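Long-range contact in tripartite terminase subunit 3 (Human herpesvirus 5, PDB 3N4P), which probably supplies the nuclease activity of the motor that packages viral DNA into empty capsids, this chain being the C-terminal nuclease domain of the large terminase subunit: residues I122-I136 and S157-Y169. Residues are numbered along the deposited sequence; the frame is centred on the assembly and turned at random.
Sequences ISVLSLHPYLDELRI and SVQSSTLIRVLFY
Strands 133-136 and 165-169 run parallel, their short axes 4.7 Å apart, laced by four backbone hydrogen bonds: Leu134 N to Arg165 O, Leu167 N to Leu134 O, Ile136 N to Leu167 O and Tyr169 N to Ile136 O. Side chains alternate between the two faces of this ladder. On the helix-covered face, Leu134 turns CD1 tip to tip onto Val158 CG1 (3.7 Å), while Val166 lies alongside it, pointing the same way. Ile136 carries its CG2 branch, anti to the backbone N, to 3.4 Å from CE2 of the Phe168 ring; its CD1 reaches CZ of that ring and Val166 CG1. Ile164, just ahead of Arg165, extends this apolar layer: with CG1 anti to its backbone N (chi1 -173°), CD1 extends over the Asp132–Glu133 peptide, 3.4 Å from Asp132 C, and meets Leu125 CD2 end to end. Farther out, Ile122 CD1 rests against Ser161 OG at 3.6 Å, linking the last turns of helix 109-127 to the end of helix 144-161.

The other face mixes a salt-bridge network of Glu133, Arg135 and Arg165 with the apolar Leu167. Glu133 OE2 takes a 2.8 Å salt bridge from Arg165 NH1, carboxylate and guanidinium planes 41° apart, while OE1 is met from above the carboxylate plane by Arg135 NE (3.2 Å) and also hydrogen-bonds Thr62. Leu167 CD2 lies over one face of the Arg135 guanidinium, toward its rim, and Arg135 NH1 is bound by the carbonyl of Ala273; these contacts should restrain the group's rotation.

Strand 62-67 flanks 133-138 on its other edge, and Ile121 of helix 109-127 packs on Leu134 and Val158. Strand 133-138, helix 144-161 and strand 165-172 form a beta-alpha-beta crossover within the central mixed sheet, consistent with the RNase H-like fold of terminase nuclease domains; strand 133-138 leads directly to the magnesium ligand Glu139.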
loop_
_atom_site.group_PDB
_atom_site.type_symbol
_atom_site.label_atom_id
_atom_site.label_comp_id
_atom_site.label_asym_id
_atom_site.label_seq_id
_atom_site.Cartn_x
_atom_site.Cartn_y
_atom_site.Cartn_z
ATOM N N ILE B 122 -8.641 19.550 8.689
ATOM C CA ILE B 122 -8.856 19.200 10.081
ATOM C C ILE B 122 -8.879 17.679 10.268
ATOM O O ILE B 122 -8.238 17.174 11.194
ATOM C CB ILE B 122 -10.124 19.894 10.613
ATOM C CG1 ILE B 122 -9.957 21.428 10.576
ATOM C CG2 ILE B 122 -10.586 19.419 12.080
ATOM C CD1 ILE B 122 -11.436 22.101 10.433
ATOM N N SER B 123 -9.559 16.920 9.395
ATOM C CA SER B 123 -9.522 15.468 9.562
ATOM C C SER B 123 -8.107 14.930 9.355
ATOM O O SER B 123 -7.710 14.010 10.046
ATOM C CB SER B 123 -10.456 14.759 8.594
ATOM O OG SER B 123 -11.781 15.226 8.854
ATOM N N VAL B 124 -7.394 15.459 8.366
ATOM C CA VAL B 124 -6.063 15.019 8.090
ATOM C C VAL B 124 -5.160 15.302 9.283
ATOM O O VAL B 124 -4.372 14.419 9.649
ATOM C CB VAL B 124 -5.472 15.685 6.882
ATOM C CG1 VAL B 124 -3.893 15.383 6.775
ATOM C CG2 VAL B 124 -6.149 15.208 5.609
ATOM N N LEU B 125 -5.241 16.508 9.865
ATOM C CA LEU B 125 -4.374 16.841 10.986
ATOM C C LEU B 125 -4.648 15.888 12.143
ATOM O O LEU B 125 -3.739 15.380 12.764
ATOM C CB LEU B 125 -4.605 18.316 11.466
ATOM C CG LEU B 125 -4.040 19.297 10.425
ATOM C CD1 LEU B 125 -4.316 20.672 10.888
ATOM C CD2 LEU B 125 -2.523 19.085 10.143
ATOM N N SER B 126 -5.923 15.654 12.393
ATOM C CA SER B 126 -6.415 14.685 13.357
ATOM C C SER B 126 -5.848 13.267 13.188
ATOM O O SER B 126 -5.500 12.611 14.179
ATOM C CB SER B 126 -7.905 14.579 13.143
ATOM O OG SER B 126 -8.515 14.191 14.331
ATOM N N LEU B 127 -5.801 12.781 11.951
ATOM C CA LEU B 127 -5.233 11.460 11.693
ATOM C C LEU B 127 -3.686 11.352 11.739
ATOM O O LEU B 127 -3.163 10.257 11.902
ATOM C CB LEU B 127 -5.739 10.881 10.370
ATOM C CG LEU B 127 -7.212 10.511 10.410
ATOM C CD1 LEU B 127 -7.799 10.465 8.957
ATOM C CD2 LEU B 127 -7.287 9.187 11.099
ATOM N N HIS B 128 -2.972 12.475 11.648
ATOM C CA HIS B 128 -1.515 12.444 11.554
ATOM C C HIS B 128 -0.898 13.480 12.467
ATOM O O HIS B 128 -0.570 14.591 12.037
ATOM C CB HIS B 128 -1.128 12.747 10.115
ATOM C CG HIS B 128 -1.807 11.874 9.110
ATOM N ND1 HIS B 128 -3.039 12.180 8.569
ATOM C CD2 HIS B 128 -1.422 10.709 8.538
ATOM C CE1 HIS B 128 -3.384 11.238 7.708
ATOM N NE2 HIS B 128 -2.420 10.331 7.675
ATOM N N PRO B 129 -0.755 13.136 13.751
ATOM C CA PRO B 129 -0.474 14.191 14.717
ATOM C C PRO B 129 0.919 14.778 14.526
ATOM O O PRO B 129 1.227 15.878 15.054
ATOM C CB PRO B 129 -0.588 13.486 16.065
ATOM C CG PRO B 129 -0.487 11.983 15.772
ATOM C CD PRO B 129 -0.653 11.765 14.308
ATOM N N TYR B 130 1.760 14.044 13.799
ATOM C CA TYR B 130 3.125 14.488 13.611
ATOM C C TYR B 130 3.118 15.747 12.750
ATOM O O TYR B 130 4.119 16.424 12.690
ATOM C CB TYR B 130 4.003 13.379 12.977
ATOM C CG TYR B 130 3.430 12.756 11.736
ATOM C CD1 TYR B 130 2.551 11.667 11.818
ATOM C CD2 TYR B 130 3.736 13.253 10.480
ATOM C CE1 TYR B 130 2.024 11.094 10.697
ATOM C CE2 TYR B 130 3.138 12.700 9.344
ATOM C CZ TYR B 130 2.331 11.601 9.460
ATOM O OH TYR B 130 1.771 11.026 8.339
ATOM N N LEU B 131 1.990 16.044 12.072
ATOM C CA LEU B 131 1.959 17.175 11.174
ATOM C C LEU B 131 1.838 18.428 12.057
ATOM O O LEU B 131 0.893 18.525 12.836
ATOM C CB LEU B 131 0.752 17.073 10.281
ATOM C CG LEU B 131 0.754 15.976 9.236
ATOM C CD1 LEU B 131 -0.516 16.064 8.365
ATOM C CD2 LEU B 131 2.002 15.935 8.350
ATOM N N ASP B 132 2.817 19.341 11.968
ATOM C CA ASP B 132 2.847 20.521 12.843
ATOM C C ASP B 132 2.751 21.891 12.166
ATOM O O ASP B 132 2.749 22.915 12.874
ATOM C CB ASP B 132 4.028 20.466 13.867
ATOM C CG ASP B 132 5.446 20.769 13.251
ATOM O OD1 ASP B 132 5.669 20.791 11.995
ATOM O OD2 ASP B 132 6.378 20.977 14.090
ATOM N N GLU B 133 2.618 21.900 10.834
ATOM C CA GLU B 133 2.481 23.112 10.002
ATOM C C GLU B 133 1.622 22.880 8.754
ATOM O O GLU B 133 1.630 21.793 8.203
ATOM C CB GLU B 133 3.873 23.540 9.563
ATOM C CG GLU B 133 4.050 24.869 8.799
ATOM C CD GLU B 133 5.552 25.124 8.501
ATOM O OE1 GLU B 133 6.150 24.425 7.605
ATOM O OE2 GLU B 133 6.157 25.998 9.178
ATOM N N LEU B 134 0.905 23.907 8.311
ATOM C CA LEU B 134 0.150 23.909 7.047
ATOM C C LEU B 134 0.631 24.934 6.067
ATOM O O LEU B 134 0.808 26.073 6.442
ATOM C CB LEU B 134 -1.267 24.352 7.283
ATOM C CG LEU B 134 -2.291 23.309 7.518
ATOM C CD1 LEU B 134 -3.561 24.097 8.060
ATOM C CD2 LEU B 134 -2.503 22.509 6.188
ATOM N N ARG B 135 0.746 24.561 4.806
ATOM C CA ARG B 135 1.125 25.481 3.772
ATOM C C ARG B 135 0.158 25.340 2.661
ATOM O O ARG B 135 0.034 24.261 2.079
ATOM C CB ARG B 135 2.498 25.154 3.266
ATOM C CG ARG B 135 3.557 25.731 4.125
ATOM C CD ARG B 135 4.995 25.333 3.690
ATOM N NE ARG B 135 5.861 25.846 4.734
ATOM C CZ ARG B 135 6.829 26.763 4.580
ATOM N NH1 ARG B 135 7.180 27.224 3.363
ATOM N NH2 ARG B 135 7.484 27.188 5.667
ATOM N N ILE B 136 -0.513 26.438 2.338
ATOM C CA ILE B 136 -1.688 26.395 1.491
ATOM C C ILE B 136 -1.524 27.342 0.320
ATOM O O ILE B 136 -1.224 28.483 0.516
ATOM C CB ILE B 136 -2.953 26.804 2.324
ATOM C CG1 ILE B 136 -3.113 25.854 3.507
ATOM C CG2 ILE B 136 -4.250 26.823 1.466
ATOM C CD1 ILE B 136 -4.143 26.369 4.567
ATOM N N SER B 157 -11.621 28.608 9.586
ATOM C CA SER B 157 -12.125 27.293 10.058
ATOM C C SER B 157 -11.004 26.506 10.700
ATOM O O SER B 157 -11.167 25.966 11.796
ATOM C CB SER B 157 -12.767 26.393 8.977
ATOM O OG SER B 157 -13.718 27.091 8.215
ATOM N N VAL B 158 -9.857 26.484 10.071
ATOM C CA VAL B 158 -8.757 25.681 10.584
ATOM C C VAL B 158 -8.414 26.044 12.016
ATOM O O VAL B 158 -8.529 25.188 12.921
ATOM C CB VAL B 158 -7.526 25.709 9.635
ATOM C CG1 VAL B 158 -6.340 25.018 10.293
ATOM C CG2 VAL B 158 -7.882 25.041 8.327
ATOM N N GLN B 159 -8.113 27.335 12.211
ATOM C CA GLN B 159 -7.783 27.925 13.516
ATOM C C GLN B 159 -8.842 27.899 14.545
ATOM O O GLN B 159 -8.492 27.929 15.708
ATOM C CB GLN B 159 -7.129 29.327 13.400
ATOM C CG GLN B 159 -5.694 29.067 12.695
ATOM C CD GLN B 159 -4.827 30.309 12.658
ATOM O OE1 GLN B 159 -5.330 31.421 12.757
ATOM N NE2 GLN B 159 -3.507 30.112 12.529
ATOM N N SER B 160 -10.119 27.879 14.132
ATOM C CA SER B 160 -11.255 27.697 15.069
ATOM C C SER B 160 -11.179 26.316 15.653
ATOM O O SER B 160 -11.498 26.139 16.821
ATOM C CB SER B 160 -12.610 27.724 14.365
ATOM O OG SER B 160 -12.866 28.912 13.638
ATOM N N SER B 161 -10.754 25.339 14.836
ATOM C CA SER B 161 -10.810 23.940 15.213
ATOM C C SER B 161 -9.586 23.371 15.900
ATOM O O SER B 161 -9.724 22.448 16.672
ATOM C CB SER B 161 -11.139 23.051 13.989
ATOM O OG SER B 161 -12.542 23.135 13.715
ATOM N N THR B 162 -8.406 23.895 15.588
ATOM C CA THR B 162 -7.134 23.325 16.022
ATOM C C THR B 162 -6.001 24.393 16.056
ATOM O O THR B 162 -6.072 25.420 15.337
ATOM C CB THR B 162 -6.736 22.106 15.120
ATOM O OG1 THR B 162 -5.646 21.402 15.724
ATOM C CG2 THR B 162 -6.310 22.550 13.741
ATOM N N LEU B 163 -4.996 24.180 16.911
ATOM C CA LEU B 163 -3.835 25.076 17.006
ATOM C C LEU B 163 -2.696 24.562 16.128
ATOM O O LEU B 163 -2.085 23.544 16.444
ATOM C CB LEU B 163 -3.320 25.118 18.432
ATOM C CG LEU B 163 -2.291 26.198 18.795
ATOM C CD1 LEU B 163 -2.917 27.630 18.696
ATOM C CD2 LEU B 163 -1.720 25.959 20.191
ATOM N N ILE B 164 -2.378 25.287 15.066
ATOM C CA ILE B 164 -1.302 24.940 14.190
ATOM C C ILE B 164 -0.868 26.205 13.442
ATOM O O ILE B 164 -1.677 27.080 13.251
ATOM C CB ILE B 164 -1.789 23.862 13.179
ATOM C CG1 ILE B 164 -0.605 23.360 12.345
ATOM C CG2 ILE B 164 -2.960 24.423 12.319
ATOM C CD1 ILE B 164 -0.634 21.878 12.020
ATOM N N ARG B 165 0.368 26.289 12.953
ATOM C CA ARG B 165 0.751 27.457 12.144
ATOM C C ARG B 165 0.298 27.264 10.746
ATOM O O ARG B 165 0.536 26.203 10.137
ATOM C CB ARG B 165 2.248 27.759 12.187
ATOM C CG ARG B 165 3.049 26.564 12.538
ATOM C CD ARG B 165 4.353 26.868 13.282
ATOM N NE ARG B 165 5.021 28.119 12.917
ATOM C CZ ARG B 165 6.139 28.218 12.202
ATOM N NH1 ARG B 165 6.741 27.130 11.722
ATOM N NH2 ARG B 165 6.660 29.425 11.973
ATOM N N VAL B 166 -0.344 28.299 10.220
ATOM C CA VAL B 166 -0.877 28.299 8.859
ATOM C C VAL B 166 -0.099 29.342 8.062
ATOM O O VAL B 166 0.139 30.449 8.568
ATOM C CB VAL B 166 -2.344 28.729 8.883
ATOM C CG1 VAL B 166 -3.075 28.072 7.814
ATOM C CG2 VAL B 166 -2.976 28.310 10.187
ATOM N N LEU B 167 0.316 28.998 6.852
ATOM C CA LEU B 167 1.063 29.884 5.939
ATOM C C LEU B 167 0.374 29.769 4.604
ATOM O O LEU B 167 -0.132 28.723 4.283
ATOM C CB LEU B 167 2.494 29.413 5.747
ATOM C CG LEU B 167 3.518 29.670 6.854
ATOM C CD1 LEU B 167 3.475 28.651 7.980
ATOM C CD2 LEU B 167 4.883 29.724 6.260
ATOM N N PHE B 168 0.337 30.838 3.840
ATOM C CA PHE B 168 -0.341 30.837 2.572
ATOM C C PHE B 168 0.676 31.267 1.537
ATOM O O PHE B 168 1.653 31.945 1.852
ATOM C CB PHE B 168 -1.553 31.753 2.556
ATOM C CG PHE B 168 -2.776 31.137 3.137
ATOM C CD1 PHE B 168 -3.020 31.198 4.494
ATOM C CD2 PHE B 168 -3.693 30.473 2.328
ATOM C CE1 PHE B 168 -4.178 30.632 5.054
ATOM C CE2 PHE B 168 -4.858 29.891 2.886
ATOM C CZ PHE B 168 -5.093 29.964 4.248
ATOM N N TYR B 169 0.498 30.807 0.311
ATOM C CA TYR B 169 1.461 31.149 -0.744
ATOM C C TYR B 169 1.114 32.601 -1.005
ATOM O O TYR B 169 -0.069 32.890 -1.201
ATOM C CB TYR B 169 1.166 30.352 -1.994
ATOM C CG TYR B 169 2.218 30.500 -3.048
ATOM C CD1 TYR B 169 3.163 29.479 -3.257
ATOM C CD2 TYR B 169 2.281 31.632 -3.861
ATOM C CE1 TYR B 169 4.159 29.609 -4.237
ATOM C CE2 TYR B 169 3.296 31.764 -4.855
ATOM C CZ TYR B 169 4.208 30.755 -5.031
ATOM O OH TYR B 169 5.185 30.873 -5.993
#